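Long-range contact in type VI immunity protein Atu4351 (Agrobacterium fabrum, PDB 6ITW), which probably protects its bacterium, as the immunity protein Tdi1 of a type VI secretion effector-immunity pair, by neutralising the partner toxin: residues 162-175 with 186-198. Sequence-based numbering, arbitrary orientation.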
ATOM      1  N   LEU A 162      10.521  -2.638  18.768  1.00 45.20           N
ATOM      2  CA  LEU A 162      11.509  -2.330  17.743  1.00 44.75           C
ATOM      3  C   LEU A 162      11.717  -0.836  17.535  1.00 42.74           C
ATOM      4  O   LEU A 162      12.691  -0.454  16.876  1.00 45.20           O
ATOM      5  CB  LEU A 162      11.126  -2.985  16.407  1.00 43.32           C
ATOM      6  CG  LEU A 162      11.006  -4.517  16.425  1.00 45.71           C
ATOM      7  CD1 LEU A 162      10.379  -5.016  15.130  1.00 39.40           C
ATOM      8  CD2 LEU A 162      12.360  -5.177  16.645  1.00 38.51           C
ATOM      9  N   GLY A 163      10.854   0.011  18.088  1.00 38.15           N
ATOM     10  CA  GLY A 163      10.923   1.436  17.861  1.00 43.00           C
ATOM     11  C   GLY A 163      10.161   1.852  16.616  1.00 47.91           C
ATOM     12  O   GLY A 163       9.683   1.034  15.829  1.00 44.48           O
ATOM     13  N   LYS A 164      10.060   3.165  16.437  1.00 46.13           N
ATOM     14  CA  LYS A 164       9.288   3.728  15.338  1.00 42.67           C
ATOM     15  C   LYS A 164       9.996   3.510  14.004  1.00 39.00           C
ATOM     16  O   LYS A 164      11.224   3.603  13.907  1.00 38.94           O
ATOM     17  CB  LYS A 164       9.072   5.220  15.578  1.00 43.08           C
ATOM     18  CG  LYS A 164       8.153   5.896  14.590  1.00 51.84           C
ATOM     19  CD  LYS A 164       7.603   7.189  15.164  1.00 57.77           C
ATOM     20  CE  LYS A 164       8.677   8.243  15.345  1.00 54.13           C
ATOM     21  NZ  LYS A 164       8.076   9.416  16.046  1.00 57.85           N
ATOM     22  N   LEU A 165       9.217   3.226  12.963  1.00 38.52           N
ATOM     23  CA  LEU A 165       9.812   3.127  11.636  1.00 38.78           C
ATOM     24  C   LEU A 165      10.283   4.503  11.161  1.00 37.48           C
ATOM     25  O   LEU A 165       9.600   5.516  11.356  1.00 39.34           O
ATOM     26  CB  LEU A 165       8.815   2.537  10.630  1.00 31.12           C
ATOM     27  CG  LEU A 165       8.421   1.062  10.769  1.00 34.55           C
ATOM     28  CD1 LEU A 165       7.198   0.780   9.915  1.00 36.29           C
ATOM     29  CD2 LEU A 165       9.584   0.118  10.417  1.00 33.08           C
ATOM     30  N   GLN A 166      11.461   4.529  10.547  1.00 32.83           N
ATOM     31  CA  GLN A 166      11.907   5.674   9.766  1.00 38.45           C
ATOM     32  C   GLN A 166      11.285   5.645   8.371  1.00 40.92           C
ATOM     33  O   GLN A 166      10.986   4.573   7.824  1.00 34.74           O
ATOM     34  CB  GLN A 166      13.441   5.666   9.660  1.00 41.88           C
ATOM     35  CG  GLN A 166      14.130   6.004  10.990  1.00 53.06           C
ATOM     36  CD  GLN A 166      15.476   5.307  11.170  1.00 73.18           C
ATOM     37  OE1 GLN A 166      16.279   5.225  10.233  1.00 69.85           O
ATOM     38  NE2 GLN A 166      15.726   4.799  12.386  1.00 63.35           N
ATOM     39  N   LEU A 167      11.102   6.833   7.786  1.00 41.16           N
ATOM     40  CA  LEU A 167      10.509   6.918   6.453  1.00 34.83           C
ATOM     41  C   LEU A 167      11.299   6.042   5.493  1.00 34.84           C
ATOM     42  O   LEU A 167      12.526   6.128   5.427  1.00 36.79           O
ATOM     43  CB  LEU A 167      10.477   8.370   5.946  1.00 32.02           C
ATOM     44  CG  LEU A 167       9.643   8.604   4.670  1.00 35.06           C
ATOM     45  CD1 LEU A 167       8.146   8.660   4.977  1.00 31.44           C
ATOM     46  CD2 LEU A 167      10.062   9.845   3.897  1.00 34.69           C
ATOM     47  N   GLY A 168      10.596   5.172   4.770  1.00 36.14           N
ATOM     48  CA  GLY A 168      11.248   4.244   3.882  1.00 29.63           C
ATOM     49  C   GLY A 168      11.621   2.910   4.494  1.00 31.76           C
ATOM     50  O   GLY A 168      12.328   2.132   3.837  1.00 34.58           O
ATOM     51  N   GLN A 169      11.169   2.610   5.715  1.00 28.10           N
ATOM     52  CA  GLN A 169      11.273   1.272   6.292  1.00 31.28           C
ATOM     53  C   GLN A 169       9.902   0.664   6.562  1.00 33.03           C
ATOM     54  O   GLN A 169       8.895   1.371   6.637  1.00 35.94           O
ATOM     55  CB  GLN A 169      12.018   1.274   7.616  1.00 34.78           C
ATOM     56  CG  GLN A 169      13.415   1.787   7.580  1.00 36.43           C
ATOM     57  CD  GLN A 169      13.972   1.812   8.983  1.00 40.12           C
ATOM     58  OE1 GLN A 169      13.285   2.245   9.927  1.00 38.88           O
ATOM     59  NE2 GLN A 169      15.192   1.304   9.145  1.00 35.92           N
ATOM     60  N   ILE A 170       9.889  -0.668   6.745  1.00 31.67           N
ATOM     61  CA  ILE A 170       8.713  -1.428   7.172  1.00 35.56           C
ATOM     62  C   ILE A 170       9.170  -2.499   8.161  1.00 32.31           C
ATOM     63  O   ILE A 170      10.356  -2.807   8.269  1.00 31.69           O
ATOM     64  CB  ILE A 170       7.961  -2.101   5.994  1.00 32.75           C
ATOM     65  CG1 ILE A 170       8.902  -3.026   5.218  1.00 33.33           C
ATOM     66  CG2 ILE A 170       7.346  -1.072   5.047  1.00 27.51           C
ATOM     67  CD1 ILE A 170       8.188  -3.898   4.142  1.00 33.48           C
ATOM     68  N   TYR A 171       8.207  -3.079   8.884  1.00 33.53           N
ATOM     69  CA  TYR A 171       8.447  -4.303   9.650  1.00 34.48           C
ATOM     70  C   TYR A 171       8.274  -5.502   8.726  1.00 36.66           C
ATOM     71  O   TYR A 171       7.264  -5.614   8.027  1.00 35.71           O
ATOM     72  CB  TYR A 171       7.491  -4.435  10.835  1.00 34.46           C
ATOM     73  CG  TYR A 171       7.508  -3.256  11.786  1.00 35.84           C
ATOM     74  CD1 TYR A 171       8.693  -2.839  12.389  1.00 32.01           C
ATOM     75  CD2 TYR A 171       6.332  -2.565  12.090  1.00 35.55           C
ATOM     76  CE1 TYR A 171       8.706  -1.764  13.271  1.00 32.65           C
ATOM     77  CE2 TYR A 171       6.332  -1.482  12.983  1.00 37.10           C
ATOM     78  CZ  TYR A 171       7.527  -1.094  13.568  1.00 37.70           C
ATOM     79  OH  TYR A 171       7.539  -0.029  14.437  1.00 35.91           O
ATOM     80  N   SER A 172       9.255  -6.393   8.736  1.00 32.83           N
ATOM     81  CA  SER A 172       9.334  -7.506   7.815  1.00 34.96           C
ATOM     82  C   SER A 172       9.823  -8.739   8.565  1.00 40.06           C
ATOM     83  O   SER A 172      10.659  -8.628   9.472  1.00 35.23           O
ATOM     84  CB  SER A 172      10.301  -7.178   6.665  1.00 32.45           C
ATOM     85  OG  SER A 172      10.346  -8.213   5.684  1.00 36.43           O
ATOM     86  N   PRO A 173       9.344  -9.924   8.199  1.00 39.38           N
ATOM     87  CA  PRO A 173       9.834 -11.127   8.879  1.00 37.84           C
ATOM     88  C   PRO A 173      11.275 -11.407   8.483  1.00 38.15           C
ATOM     89  O   PRO A 173      11.664 -11.273   7.320  1.00 37.21           O
ATOM     90  CB  PRO A 173       8.874 -12.234   8.412  1.00 37.69           C
ATOM     91  CG  PRO A 173       8.310 -11.739   7.116  1.00 40.09           C
ATOM     92  CD  PRO A 173       8.375 -10.227   7.130  1.00 35.07           C
ATOM     93  N   LYS A 174      12.079 -11.745   9.491  1.00 37.54           N
ATOM     94  CA  LYS A 174      13.464 -12.124   9.253  1.00 36.10           C
ATOM     95  C   LYS A 174      13.533 -13.404   8.427  1.00 41.37           C
ATOM     96  O   LYS A 174      14.174 -13.443   7.375  1.00 37.01           O
ATOM     97  CB  LYS A 174      14.180 -12.303  10.598  1.00 44.06           C
ATOM     98  CG  LYS A 174      15.636 -12.759  10.478  1.00 46.74           C
ATOM     99  CD  LYS A 174      16.008 -13.772  11.565  1.00 58.48           C
ATOM    100  CE  LYS A 174      17.368 -13.484  12.211  1.00 67.22           C
ATOM    101  NZ  LYS A 174      18.451 -13.273  11.203  1.00 73.45           N
ATOM    102  N   LEU A 175      12.879 -14.469   8.899  1.00 39.83           N
ATOM    103  CA  LEU A 175      12.709 -15.714   8.156  1.00 38.72           C
ATOM    104  C   LEU A 175      11.274 -15.785   7.645  1.00 35.95           C
ATOM    105  O   LEU A 175      10.339 -15.861   8.445  1.00 37.24           O
ATOM    106  CB  LEU A 175      13.010 -16.921   9.044  1.00 37.83           C
ATOM    107  CG  LEU A 175      12.769 -18.246   8.328  1.00 42.72           C
ATOM    108  CD1 LEU A 175      13.507 -18.233   6.992  1.00 44.86           C
ATOM    109  CD2 LEU A 175      13.205 -19.433   9.190  1.00 42.61           C
ATOM    110  N   GLU A 186       8.438 -11.840  17.397  1.00 43.23           N
ATOM    111  CA  GLU A 186       9.850 -12.157  17.599  1.00 40.35           C
ATOM    112  C   GLU A 186      10.600 -12.280  16.280  1.00 42.76           C
ATOM    113  O   GLU A 186      11.807 -12.024  16.234  1.00 35.83           O
ATOM    114  CB  GLU A 186       9.994 -13.455  18.403  1.00 48.86           C
ATOM    115  CG  GLU A 186       9.502 -13.395  19.855  1.00 51.30           C
ATOM    116  CD  GLU A 186       7.969 -13.479  19.996  1.00 64.78           C
ATOM    117  OE1 GLU A 186       7.266 -13.748  18.985  1.00 58.06           O
ATOM    118  OE2 GLU A 186       7.473 -13.264  21.130  1.00 66.87           O
ATOM    119  N   ASN A 187       9.917 -12.679  15.201  1.00 40.30           N
ATOM    120  CA  ASN A 187      10.562 -12.873  13.905  1.00 41.64           C
ATOM    121  C   ASN A 187      10.505 -11.619  13.026  1.00 41.46           C
ATOM    122  O   ASN A 187      10.970 -11.649  11.881  1.00 40.24           O
ATOM    123  CB  ASN A 187       9.912 -14.076  13.197  1.00 36.15           C
ATOM    124  CG  ASN A 187      10.615 -14.472  11.901  1.00 42.30           C
ATOM    125  OD1 ASN A 187      11.848 -14.464  11.805  1.00 42.49           O
ATOM    126  ND2 ASN A 187       9.816 -14.818  10.885  1.00 40.06           N
HETATM  127  N   MSE A 188       9.947 -10.523  13.528  1.00 35.15           N
HETATM  128  CA  MSE A 188       9.848  -9.288  12.755  1.00 37.33           C
HETATM  129  C   MSE A 188      11.043  -8.334  13.019  1.00 43.67           C
HETATM  130  O   MSE A 188      11.538  -8.241  14.148  1.00 43.18           O
HETATM  131  CB  MSE A 188       8.532  -8.591  13.090  1.00 33.85           C
HETATM  132  CG  MSE A 188       7.283  -9.471  12.934  1.00 37.96           C
HETATM  133 SE   MSE A 188       7.002 -10.112  11.103  0.80 30.85          SE
HETATM  134  CE  MSE A 188       6.273  -8.486  10.290  1.00 31.95           C
ATOM    135  N   ARG A 189      11.497  -7.627  11.988  1.00 36.79           N
ATOM    136  CA  ARG A 189      12.593  -6.673  12.090  1.00 38.48           C
ATOM    137  C   ARG A 189      12.296  -5.445  11.238  1.00 40.98           C
ATOM    138  O   ARG A 189      11.627  -5.554  10.204  1.00 38.05           O
ATOM    139  CB  ARG A 189      13.927  -7.264  11.611  1.00 38.56           C
ATOM    140  CG  ARG A 189      14.323  -8.545  12.238  1.00 47.62           C
ATOM    141  CD  ARG A 189      14.857  -8.338  13.636  1.00 51.22           C
ATOM    142  NE  ARG A 189      15.633  -9.510  14.008  1.00 55.69           N
ATOM    143  CZ  ARG A 189      15.094 -10.598  14.543  1.00 61.25           C
ATOM    144  NH1 ARG A 189      13.787 -10.620  14.776  1.00 50.68           N
ATOM    145  NH2 ARG A 189      15.855 -11.647  14.851  1.00 70.05           N
ATOM    146  N   PRO A 190      12.803  -4.275  11.629  1.00 41.14           N
ATOM    147  CA  PRO A 190      12.702  -3.090  10.754  1.00 40.03           C
ATOM    148  C   PRO A 190      13.745  -3.167   9.645  1.00 35.74           C
ATOM    149  O   PRO A 190      14.916  -3.456   9.903  1.00 43.09           O
ATOM    150  CB  PRO A 190      12.979  -1.916  11.704  1.00 40.28           C
ATOM    151  CG  PRO A 190      13.848  -2.520  12.816  1.00 37.38           C
ATOM    152  CD  PRO A 190      13.502  -3.995  12.901  1.00 37.20           C
ATOM    153  N   VAL A 191      13.312  -2.954   8.396  1.00 31.16           N
ATOM    154  CA  VAL A 191      14.182  -3.098   7.230  1.00 33.49           C
ATOM    155  C   VAL A 191      13.862  -2.010   6.205  1.00 34.10           C
ATOM    156  O   VAL A 191      12.800  -1.386   6.230  1.00 34.36           O
ATOM    157  CB  VAL A 191      14.057  -4.483   6.530  1.00 34.01           C
ATOM    158  CG1 VAL A 191      14.445  -5.615   7.444  1.00 34.29           C
ATOM    159  CG2 VAL A 191      12.637  -4.682   6.026  1.00 35.26           C
ATOM    160  N   ASP A 192      14.799  -1.808   5.282  1.00 29.22           N
ATOM    161  CA  ASP A 192      14.578  -0.961   4.124  1.00 32.12           C
ATOM    162  C   ASP A 192      13.399  -1.478   3.300  1.00 34.77           C
ATOM    163  O   ASP A 192      13.390  -2.635   2.870  1.00 32.96           O
ATOM    164  CB  ASP A 192      15.846  -0.932   3.279  1.00 26.98           C
ATOM    165  CG  ASP A 192      15.688  -0.109   2.036  1.00 34.23           C
ATOM    166  OD1 ASP A 192      15.467   1.110   2.168  1.00 34.78           O
ATOM    167  OD2 ASP A 192      15.786  -0.668   0.928  1.00 37.49           O
ATOM    168  N   ALA A 193      12.407  -0.613   3.063  1.00 32.29           N
ATOM    169  CA  ALA A 193      11.178  -1.068   2.408  1.00 32.91           C
ATOM    170  C   ALA A 193      11.424  -1.453   0.950  1.00 34.03           C
ATOM    171  O   ALA A 193      10.971  -2.512   0.498  1.00 36.44           O
ATOM    172  CB  ALA A 193      10.097   0.010   2.499  1.00 33.28           C
ATOM    173  N   LEU A 194      12.141  -0.609   0.195  1.00 28.14           N
ATOM    174  CA  LEU A 194      12.332  -0.888  -1.229  1.00 32.26           C
ATOM    175  C   LEU A 194      13.078  -2.206  -1.446  1.00 35.79           C
ATOM    176  O   LEU A 194      12.709  -2.995  -2.322  1.00 32.66           O
ATOM    177  CB  LEU A 194      13.078   0.263  -1.910  1.00 28.70           C
ATOM    178  CG  LEU A 194      13.287   0.085  -3.425  1.00 36.78           C
ATOM    179  CD1 LEU A 194      11.934  -0.019  -4.157  1.00 34.73           C
ATOM    180  CD2 LEU A 194      14.134   1.218  -4.012  1.00 31.78           C
ATOM    181  N   SER A 195      14.138  -2.450  -0.666  1.00 30.87           N
ATOM    182  CA  SER A 195      14.889  -3.700  -0.772  1.00 35.28           C
ATOM    183  C   SER A 195      14.020  -4.896  -0.421  1.00 34.93           C
ATOM    184  O   SER A 195      13.955  -5.870  -1.180  1.00 32.01           O
ATOM    185  CB  SER A 195      16.102  -3.683   0.161  1.00 31.91           C
ATOM    186  OG  SER A 195      17.046  -2.736  -0.279  1.00 41.66           O
ATOM    187  N   ALA A 196      13.397  -4.860   0.769  1.00 33.79           N
ATOM    188  CA  ALA A 196      12.552  -5.963   1.217  1.00 31.89           C
ATOM    189  C   ALA A 196      11.417  -6.219   0.228  1.00 33.91           C
ATOM    190  O   ALA A 196      11.151  -7.369  -0.138  1.00 32.25           O
ATOM    191  CB  ALA A 196      12.004  -5.661   2.615  1.00 27.07           C
HETATM  192  N   MSE A 197      10.757  -5.156  -0.239  1.00 31.41           N
HETATM  193  CA  MSE A 197       9.656  -5.317  -1.189  1.00 36.72           C
HETATM  194  C   MSE A 197      10.160  -5.858  -2.512  1.00 36.03           C
HETATM  195  O   MSE A 197       9.447  -6.592  -3.194  1.00 34.77           O
HETATM  196  CB  MSE A 197       8.921  -3.997  -1.426  1.00 29.53           C
HETATM  197  CG  MSE A 197       8.207  -3.418  -0.195  1.00 27.44           C
HETATM  198 SE   MSE A 197       7.621  -1.628  -0.662  0.76 28.08          SE
HETATM  199  CE  MSE A 197       6.369  -1.375   0.833  1.00 26.00           C
ATOM    200  N   THR A 198      11.393  -5.496  -2.883  1.00 33.34           N
ATOM    201  CA  THR A 198      11.960  -6.039  -4.111  1.00 33.71           C
ATOM    202  C   THR A 198      12.112  -7.556  -4.019  1.00 38.24           C
ATOM    203  O   THR A 198      11.865  -8.271  -4.995  1.00 39.13           O
ATOM    204  CB  THR A 198      13.293  -5.360  -4.421  1.00 34.93           C
ATOM    205  OG1 THR A 198      13.068  -3.959  -4.634  1.00 32.19           O
ATOM    206  CG2 THR A 198      13.934  -5.954  -5.674  1.00 39.24           C
TER
HETATM  207  O   HOH W   1      12.649   2.042   1.089  1.00 31.60           O
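Ile170 and Ser172 pair with Val191 and Arg189 through backbone hydrogen bonds in both directions, joining strands 169-173 and 188-192 as an antiparallel pair whose N-to-C directions make an angle of 140°. Beyond one end, Asn187 O takes the N-H of Lys174; beyond the other, Gly168 O takes that of Ala193 (2.9 Å from N to O). Asn187 continues the pairing with its side chain: with CG anti to the backbone N (chi1 -173°), the amide reaches Leu175, where OD1 accepts from Leu175 N at 3.1 Å and ND2 gives to Leu175 O at 2.7 Å, nearly in the amide plane. A second acceptor for ND2, Gln182 O in the connecting loop, further fixes this amide. On one face of the hairpin, Pro173 and selenomethionine Met188 lie side by side, CB 3.9 Å from SE, and the bent Met188 chain brings CE against Tyr171 CB and O. Leu165 CD2 covers one face of the Tyr171 ring near its rim, while the Tyr171 hydroxyl donates to Gly163 O at 2.8 Å; Leu162 CD1 and CD2 touch Pro190 CD, and Leu165 CD2 reaches Pro190 CB. Helix 155-162 packs against Tyr171 and Met188. On the other face, Val191 CG2 presses on Ser172 CB (3.5 Å), and Ile170 CG2 meets Ala193 CB at 3.9 Å, close to Phe89 of the large sheet. Lys174 CB lies over one face of the Arg189 guanidinium, and its bent chain passes out beside NH2, CE 3.6 Å from it, while NH1 is held by Glu186 O. Asp192 N-caps helix 193-200: OD2 accepts from both N and OG of Ser195, and a water bridges OD1, Gly168 O and Leu194 N. This beta hairpin with a long connecting loop leads directly into an N-capped helix within the Tdi1 C-terminal family region.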